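Local coordinates for protein benzoylformate Decarboxylase (PDB 4K9Q) that probably decarboxylates benzoylformate to benzaldehyde and carbon dioxide, using thiamine diphosphate bound with a magnesium ion, at residues K505-E510 against S518-P523; G255-Q260 against P273-Y278. All coordinates share one frame; numbering follows the deposited sequence.

Contact 1 (K505-E510 against S518-P523); sequences KTAYLE and SVIVVP
A507, on the helix that includes 505-510, faces I520, on the strand that includes 518-523, with their CA atoms 7.2 Å apart. No hydrogen bond crosses between the two segments. The contact is carried mainly by one methyl group, CD1 of I520. It reaches the helix backbone: CD1 of I520 lies 3.7 Å from O of A507 and 3.8 Å from CA of Y508. CB of A507 points at the strand and meets the same methyl at 4.1 Å. CB of Y508 is a looser neighbour of it. I520 gets there by an extended outer chain. Its CG1 is anti to the carbonyl carbon, and CD1 is anti to CA (chi2 175°), which carries the methyl to the helix between A507 and Y508. The hydroxyl of Y508 is hydrogen-bonded to OG of S363, outside the two segments. L504 and A511 also touch I520, so this one side chain packs along about two turns of the helix. All three touching residues are buried. The contact joins the helix and second strand of the beta-alpha-beta unit formed by strand 494-497, helix 501-513 and strand 517-523. Such helix-on-sheet packing is characteristic of the parallel alpha/beta fold of thiamine diphosphate-binding domains.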
ATOM      1  N   LYS A 505      51.150  11.211   2.338  1.00 13.76           N
ATOM      2  CA  LYS A 505      51.751  10.149   3.134  1.00 15.04           C
ATOM      3  C   LYS A 505      51.832  10.557   4.600  1.00 14.45           C
ATOM      4  O   LYS A 505      51.449   9.798   5.493  1.00 16.11           O
ATOM      5  CB  LYS A 505      53.139   9.782   2.605  1.00 14.82           C
ATOM      6  CG  LYS A 505      53.891   8.815   3.504  1.00 16.74           C
ATOM      7  CD  LYS A 505      55.283   8.542   2.980  1.00 19.43           C
ATOM      8  CE  LYS A 505      56.055   7.685   3.967  1.00 23.42           C
ATOM      9  NZ  LYS A 505      57.433   7.399   3.485  1.00 25.75           N
ATOM     10  N   THR A 506      52.326  11.764   4.848  1.00 11.19           N
ATOM     11  CA  THR A 506      52.487  12.247   6.216  1.00 14.32           C
ATOM     12  C   THR A 506      51.146  12.323   6.939  1.00 13.91           C
ATOM     13  O   THR A 506      51.020  11.902   8.091  1.00 13.37           O
ATOM     14  CB  THR A 506      53.147  13.629   6.249  1.00 17.96           C
ATOM     15  OG1 THR A 506      54.434  13.545   5.624  1.00 18.48           O
ATOM     16  CG2 THR A 506      53.314  14.105   7.686  1.00 18.80           C
ATOM     17  N   ALA A 507      50.147  12.881   6.266  1.00 14.07           N
ATOM     18  CA  ALA A 507      48.827  13.034   6.876  1.00 13.04           C
ATOM     19  C   ALA A 507      48.172  11.677   7.168  1.00 11.62           C
ATOM     20  O   ALA A 507      47.528  11.492   8.210  1.00 13.57           O
ATOM     21  CB  ALA A 507      47.936  13.885   5.990  1.00 14.12           C
ATOM     22  N   TYR A 508      48.341  10.739   6.243  1.00 11.62           N
ATOM     23  CA  TYR A 508      47.734   9.426   6.371  1.00 12.33           C
ATOM     24  C   TYR A 508      48.364   8.632   7.514  1.00 14.17           C
ATOM     25  O   TYR A 508      47.657   8.030   8.327  1.00 13.94           O
ATOM     26  CB  TYR A 508      47.816   8.675   5.038  1.00 14.10           C
ATOM     27  CG  TYR A 508      47.140   7.317   5.040  1.00 12.67           C
ATOM     28  CD1 TYR A 508      45.817   7.164   5.467  1.00 11.61           C
ATOM     29  CD2 TYR A 508      47.827   6.183   4.609  1.00 12.61           C
ATOM     30  CE1 TYR A 508      45.206   5.916   5.456  1.00 14.14           C
ATOM     31  CE2 TYR A 508      47.224   4.942   4.594  1.00 14.20           C
ATOM     32  CZ  TYR A 508      45.914   4.811   5.027  1.00 13.68           C
ATOM     33  OH  TYR A 508      45.310   3.568   5.011  1.00 15.64           O
ATOM     34  N   LEU A 509      49.693   8.644   7.588  1.00 13.59           N
ATOM     35  CA  LEU A 509      50.385   8.001   8.709  1.00 14.93           C
ATOM     36  C   LEU A 509      49.960   8.608  10.051  1.00 13.67           C
ATOM     37  O   LEU A 509      49.705   7.889  11.026  1.00 15.27           O
ATOM     38  CB  LEU A 509      51.904   8.103   8.523  1.00 12.40           C
ATOM     39  CG  LEU A 509      52.415   7.278   7.342  1.00 15.12           C
ATOM     40  CD1 LEU A 509      53.918   7.420   7.207  1.00 20.20           C
ATOM     41  CD2 LEU A 509      52.025   5.810   7.491  1.00 16.84           C
ATOM     42  N   GLU A 510      49.855   9.932  10.094  1.00 12.35           N
ATOM     43  CA  GLU A 510      49.375  10.608  11.293  1.00 15.08           C
ATOM     44  C   GLU A 510      47.957  10.154  11.664  1.00 15.51           C
ATOM     45  O   GLU A 510      47.677   9.846  12.821  1.00 13.10           O
ATOM     46  CB  GLU A 510      49.420  12.124  11.114  1.00 15.74           C
ATOM     47  CG  GLU A 510      48.933  12.900  12.333  1.00 20.58           C
ATOM     48  CD  GLU A 510      49.302  14.371  12.278  0.24 24.58           C
ATOM     49  OE1 GLU A 510      50.287  14.713  11.589  0.66 29.54           O
ATOM     50  OE2 GLU A 510      48.604  15.185  12.923  0.48 26.58           O
ATOM     51  N   SER A 518      39.419  11.431  11.443  1.00 10.55           N
ATOM     52  CA  SER A 518      40.207  12.383  10.661  1.00 12.13           C
ATOM     53  C   SER A 518      39.618  12.570   9.261  1.00 13.69           C
ATOM     54  O   SER A 518      39.028  11.646   8.698  1.00 13.72           O
ATOM     55  CB  SER A 518      41.650  11.881  10.520  1.00 13.83           C
ATOM     56  OG  SER A 518      42.340  11.855  11.765  1.00 16.35           O
ATOM     57  N   VAL A 519      39.802  13.765   8.702  1.00 11.05           N
ATOM     58  CA  VAL A 519      39.452  14.049   7.316  1.00 12.03           C
ATOM     59  C   VAL A 519      40.689  14.554   6.577  1.00 12.67           C
ATOM     60  O   VAL A 519      41.336  15.516   7.004  1.00 13.02           O
ATOM     61  CB  VAL A 519      38.314  15.088   7.225  1.00 12.72           C
ATOM     62  CG1 VAL A 519      38.012  15.449   5.774  1.00 12.77           C
ATOM     63  CG2 VAL A 519      37.071  14.551   7.912  1.00  8.83           C
ATOM     64  N   ILE A 520      41.022  13.885   5.482  1.00 10.34           N
ATOM     65  CA  ILE A 520      42.144  14.281   4.641  1.00 11.08           C
ATOM     66  C   ILE A 520      41.607  14.617   3.257  1.00 13.74           C
ATOM     67  O   ILE A 520      41.096  13.746   2.558  1.00 12.15           O
ATOM     68  CB  ILE A 520      43.181  13.150   4.543  1.00 10.48           C
ATOM     69  CG1 ILE A 520      43.652  12.769   5.950  1.00 11.45           C
ATOM     70  CG2 ILE A 520      44.352  13.563   3.648  1.00 15.04           C
ATOM     71  CD1 ILE A 520      44.591  11.579   6.005  1.00 13.76           C
ATOM     72  N   VAL A 521      41.713  15.881   2.867  1.00 10.69           N
ATOM     73  CA  VAL A 521      41.173  16.320   1.585  1.00  8.69           C
ATOM     74  C   VAL A 521      42.294  16.330   0.543  1.00 13.72           C
ATOM     75  O   VAL A 521      43.342  16.951   0.749  1.00 12.68           O
ATOM     76  CB  VAL A 521      40.512  17.721   1.712  1.00 11.91           C
ATOM     77  CG1 VAL A 521      39.904  18.158   0.379  1.00 11.66           C
ATOM     78  CG2 VAL A 521      39.460  17.718   2.834  1.00 11.08           C
ATOM     79  N   VAL A 522      42.074  15.621  -0.560  1.00 11.72           N
ATOM     80  CA  VAL A 522      43.060  15.497  -1.618  1.00 12.25           C
ATOM     81  C   VAL A 522      42.496  16.066  -2.923  1.00 12.45           C
ATOM     82  O   VAL A 522      41.601  15.474  -3.527  1.00 12.59           O
ATOM     83  CB  VAL A 522      43.445  14.023  -1.846  1.00 13.41           C
ATOM     84  CG1 VAL A 522      44.645  13.931  -2.801  1.00 15.01           C
ATOM     85  CG2 VAL A 522      43.741  13.337  -0.516  1.00 15.21           C
ATOM     86  N   PRO A 523      42.994  17.235  -3.351  1.00 13.92           N
ATOM     87  CA  PRO A 523      42.572  17.744  -4.660  1.00 13.30           C
ATOM     88  C   PRO A 523      43.122  16.846  -5.764  1.00 13.16           C
ATOM     89  O   PRO A 523      44.314  16.516  -5.751  1.00 15.57           O
ATOM     90  CB  PRO A 523      43.228  19.128  -4.739  1.00 16.48           C
ATOM     91  CG  PRO A 523      43.724  19.428  -3.372  1.00 22.22           C
ATOM     92  CD  PRO A 523      43.960  18.121  -2.687  1.00 18.00           C
TER

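Contact 2 (G255-Q260 against P273-Y278)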
ATOM      1  N   GLY A 255      25.892  -6.061 -22.393  1.00 16.43           N
ATOM      2  CA  GLY A 255      26.836  -6.404 -23.443  1.00 14.25           C
ATOM      3  C   GLY A 255      28.288  -6.434 -22.998  1.00 16.72           C
ATOM      4  O   GLY A 255      29.089  -7.201 -23.540  1.00 18.21           O
ATOM      5  N   SER A 256      28.647  -5.599 -22.025  1.00 13.56           N
ATOM      6  CA  SER A 256      30.030  -5.562 -21.558  1.00 14.91           C
ATOM      7  C   SER A 256      30.351  -6.768 -20.672  1.00 15.10           C
ATOM      8  O   SER A 256      31.414  -7.377 -20.803  1.00 15.25           O
ATOM      9  CB  SER A 256      30.350  -4.250 -20.826  1.00 14.09           C
ATOM     10  OG  SER A 256      29.555  -4.095 -19.659  1.00 17.62           O
ATOM     11  N   LEU A 257      29.431  -7.121 -19.781  1.00 13.78           N
ATOM     12  CA  LEU A 257      29.627  -8.299 -18.941  1.00 13.54           C
ATOM     13  C   LEU A 257      29.712  -9.544 -19.839  1.00 15.78           C
ATOM     14  O   LEU A 257      30.612 -10.372 -19.681  1.00 15.92           O
ATOM     15  CB  LEU A 257      28.497  -8.428 -17.903  1.00 12.31           C
ATOM     16  CG  LEU A 257      28.685  -9.471 -16.796  1.00 11.90           C
ATOM     17  CD1 LEU A 257      27.788  -9.133 -15.613  1.00 17.01           C
ATOM     18  CD2 LEU A 257      28.403 -10.890 -17.312  1.00 13.04           C
ATOM     19  N   GLU A 258      28.781  -9.657 -20.788  1.00 13.56           N
ATOM     20  CA  GLU A 258      28.772 -10.761 -21.746  1.00 14.56           C
ATOM     21  C   GLU A 258      30.147 -10.951 -22.386  1.00 15.73           C
ATOM     22  O   GLU A 258      30.659 -12.061 -22.458  1.00 16.25           O
ATOM     23  CB  GLU A 258      27.737 -10.510 -22.851  1.00 18.56           C
ATOM     24  CG  GLU A 258      27.712 -11.597 -23.931  1.00 21.85           C
ATOM     25  CD  GLU A 258      27.209 -11.089 -25.278  0.50 23.97           C
ATOM     26  OE1 GLU A 258      26.695  -9.946 -25.353  0.80 23.37           O
ATOM     27  OE2 GLU A 258      27.324 -11.842 -26.271  0.40 23.06           O
ATOM     28  N   LYS A 259      30.750  -9.861 -22.848  1.00 15.57           N
ATOM     29  CA  LYS A 259      32.030  -9.961 -23.536  1.00 15.16           C
ATOM     30  C   LYS A 259      33.125 -10.474 -22.611  1.00 18.64           C
ATOM     31  O   LYS A 259      34.022 -11.208 -23.038  1.00 18.16           O
ATOM     32  CB  LYS A 259      32.418  -8.613 -24.152  1.00 20.76           C
ATOM     33  CG  LYS A 259      31.600  -8.275 -25.398  1.00 26.59           C
ATOM     34  CD  LYS A 259      31.959  -6.907 -25.961  1.00 35.89           C
ATOM     35  CE  LYS A 259      31.039  -6.534 -27.119  1.00 42.03           C
ATOM     36  NZ  LYS A 259      31.102  -7.539 -28.219  1.00 40.47           N
ATOM     37  N   GLN A 260      33.045 -10.106 -21.338  1.00 17.50           N
ATOM     38  CA  GLN A 260      34.065 -10.515 -20.382  1.00 18.22           C
ATOM     39  C   GLN A 260      34.046 -12.003 -20.064  1.00 17.65           C
ATOM     40  O   GLN A 260      35.075 -12.569 -19.691  1.00 17.86           O
ATOM     41  CB  GLN A 260      33.961  -9.711 -19.088  1.00 17.47           C
ATOM     42  CG  GLN A 260      34.260  -8.238 -19.256  1.00 17.26           C
ATOM     43  CD  GLN A 260      34.187  -7.495 -17.941  1.00 19.62           C
ATOM     44  OE1 GLN A 260      33.101  -7.292 -17.388  1.00 16.04           O
ATOM     45  NE2 GLN A 260      35.348  -7.103 -17.417  1.00 21.35           N
ATOM     46  N   PRO A 273      22.779 -11.506  -7.394  1.00 11.32           N
ATOM     47  CA  PRO A 273      21.757 -11.275  -8.420  1.00 12.55           C
ATOM     48  C   PRO A 273      22.300 -11.652  -9.799  1.00 13.32           C
ATOM     49  O   PRO A 273      23.514 -11.637 -10.047  1.00 11.88           O
ATOM     50  CB  PRO A 273      21.551  -9.753  -8.386  1.00 15.06           C
ATOM     51  CG  PRO A 273      22.135  -9.295  -7.080  1.00 14.17           C
ATOM     52  CD  PRO A 273      23.239 -10.251  -6.767  1.00 12.50           C
ATOM     53  N   VAL A 274      21.393 -11.976 -10.706  1.00 11.54           N
ATOM     54  CA  VAL A 274      21.770 -12.215 -12.088  1.00 11.76           C
ATOM     55  C   VAL A 274      20.960 -11.255 -12.961  1.00 12.15           C
ATOM     56  O   VAL A 274      19.817 -11.559 -13.307  1.00 12.50           O
ATOM     57  CB  VAL A 274      21.498 -13.698 -12.486  1.00 10.44           C
ATOM     58  CG1 VAL A 274      21.620 -13.909 -14.002  1.00 12.62           C
ATOM     59  CG2 VAL A 274      22.457 -14.620 -11.767  1.00 10.95           C
ATOM     60  N   PHE A 275      21.503 -10.075 -13.272  1.00 11.80           N
ATOM     61  CA  PHE A 275      22.731  -9.526 -12.700  1.00 12.03           C
ATOM     62  C   PHE A 275      22.450  -8.094 -12.261  1.00 13.36           C
ATOM     63  O   PHE A 275      21.487  -7.473 -12.729  1.00 12.05           O
ATOM     64  CB  PHE A 275      23.847  -9.455 -13.753  1.00 11.23           C
ATOM     65  CG  PHE A 275      24.497 -10.766 -14.055  1.00 11.24           C
ATOM     66  CD1 PHE A 275      25.319 -11.376 -13.119  1.00 11.70           C
ATOM     67  CD2 PHE A 275      24.307 -11.376 -15.290  1.00 11.67           C
ATOM     68  CE1 PHE A 275      25.944 -12.576 -13.397  1.00 11.16           C
ATOM     69  CE2 PHE A 275      24.927 -12.586 -15.580  1.00 12.54           C
ATOM     70  CZ  PHE A 275      25.742 -13.186 -14.634  1.00 15.15           C
ATOM     71  N   ARG A 276      23.318  -7.554 -11.407  1.00 11.81           N
ATOM     72  CA  ARG A 276      23.160  -6.187 -10.919  1.00 11.76           C
ATOM     73  C   ARG A 276      23.733  -5.200 -11.936  1.00 11.72           C
ATOM     74  O   ARG A 276      24.788  -4.583 -11.724  1.00 12.53           O
ATOM     75  CB  ARG A 276      23.800  -6.031  -9.535  1.00 12.45           C
ATOM     76  CG  ARG A 276      23.544  -4.687  -8.876  1.00 13.44           C
ATOM     77  CD  ARG A 276      24.075  -4.707  -7.460  1.00 11.36           C
ATOM     78  NE  ARG A 276      23.205  -5.494  -6.590  1.00 13.99           N
ATOM     79  CZ  ARG A 276      23.582  -5.968  -5.406  1.00 13.76           C
ATOM     80  NH1 ARG A 276      24.814  -5.740  -4.967  1.00 14.40           N
ATOM     81  NH2 ARG A 276      22.730  -6.668  -4.670  1.00 16.62           N
ATOM     82  N   TYR A 277      23.024  -5.066 -13.052  1.00 14.13           N
ATOM     83  CA  TYR A 277      23.427  -4.148 -14.112  1.00 10.88           C
ATOM     84  C   TYR A 277      23.186  -2.700 -13.706  1.00 12.11           C
ATOM     85  O   TYR A 277      22.424  -2.418 -12.786  1.00 13.30           O
ATOM     86  CB  TYR A 277      22.624  -4.428 -15.374  1.00 11.73           C
ATOM     87  CG  TYR A 277      22.801  -5.799 -15.987  1.00 10.47           C
ATOM     88  CD1 TYR A 277      24.041  -6.229 -16.444  1.00 13.26           C
ATOM     89  CD2 TYR A 277      21.701  -6.641 -16.173  1.00 14.57           C
ATOM     90  CE1 TYR A 277      24.183  -7.479 -17.044  1.00 13.48           C
ATOM     91  CE2 TYR A 277      21.840  -7.887 -16.774  1.00 15.31           C
ATOM     92  CZ  TYR A 277      23.081  -8.294 -17.210  1.00 15.73           C
ATOM     93  OH  TYR A 277      23.220  -9.525 -17.818  1.00 14.97           O
ATOM     94  N   TYR A 278      23.819  -1.774 -14.413  1.00 11.14           N
ATOM     95  CA  TYR A 278      23.605  -0.359 -14.125  1.00 15.50           C
ATOM     96  C   TYR A 278      23.390   0.438 -15.418  1.00 12.16           C
ATOM     97  O   TYR A 278      22.254   0.796 -15.735  1.00 13.49           O
ATOM     98  CB  TYR A 278      24.744   0.202 -13.260  1.00 16.20           C
ATOM     99  CG  TYR A 278      24.583   1.655 -12.873  1.00 22.79           C
ATOM    100  CD1 TYR A 278      23.333   2.272 -12.905  1.00 23.55           C
ATOM    101  CD2 TYR A 278      25.677   2.406 -12.479  1.00 26.77           C
ATOM    102  CE1 TYR A 278      23.187   3.608 -12.557  1.00 29.12           C
ATOM    103  CE2 TYR A 278      25.542   3.738 -12.120  1.00 27.15           C
ATOM    104  CZ  TYR A 278      24.294   4.333 -12.165  1.00 24.93           C
ATOM    105  OH  TYR A 278      24.158   5.662 -11.811  0.85 31.62           O
TER
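L257 sets its CD1 methyl over one face of the F275 ring, and the two side chains cross at about a right angle. CD1 of L257 lies 4.1 Å from the ring centroid of F275, 14° off the ring normal. This is a CH-pi contact. The nearest ring atom is CG of F275, 4.0 Å from CD1 of L257. On the opposite face of that ring sits CG1 of V274, 3.8 Å above the plane. The phenyl ring thus lies between two aliphatic groups, both offset toward its rim. L257 sends its CG anti to the backbone N (chi1 -170°), which carries its methyls toward the loop. The same CD1 of L257 also approaches the Y277 ring obliquely, 4.2 Å from CE1 of Y277. CB of F275 lies over one face of that tyrosine ring, toward its rim. The loop peptide before F275 is cis, and R276 centres an inverse gamma turn closed by a weak bond from N of Y277 to O of F275. V269 and L292, on strands of the sheet, also touch F275. The contact ties helix 254-260, which leads into strand 266-270, to the loop leaving that strand, beside the parallel sheet of the Rossmann-like central domain.

In the fold
Contact 1 and contact 2 lie in different domains, with centres 36 Å apart and nearest atoms about 22 Å apart. Contact 1 belongs to the C-terminal cofactor-binding domain, contact 2 to the central domain. Neither touches thiamine diphosphate or the magnesium ion, but each has a neighbour that leads to the site. Strand 517-523 is bonded to strand 449-455, which runs into the magnesium ligands N456 and E458. At the end of 273-278, Y278 meets the ring of F465, on the helix that begins with the cofactor-binding residues G460 and I461. Y278 also bonds S26 and Q99 of the second subunit, so contact 2 borders a subunit interface.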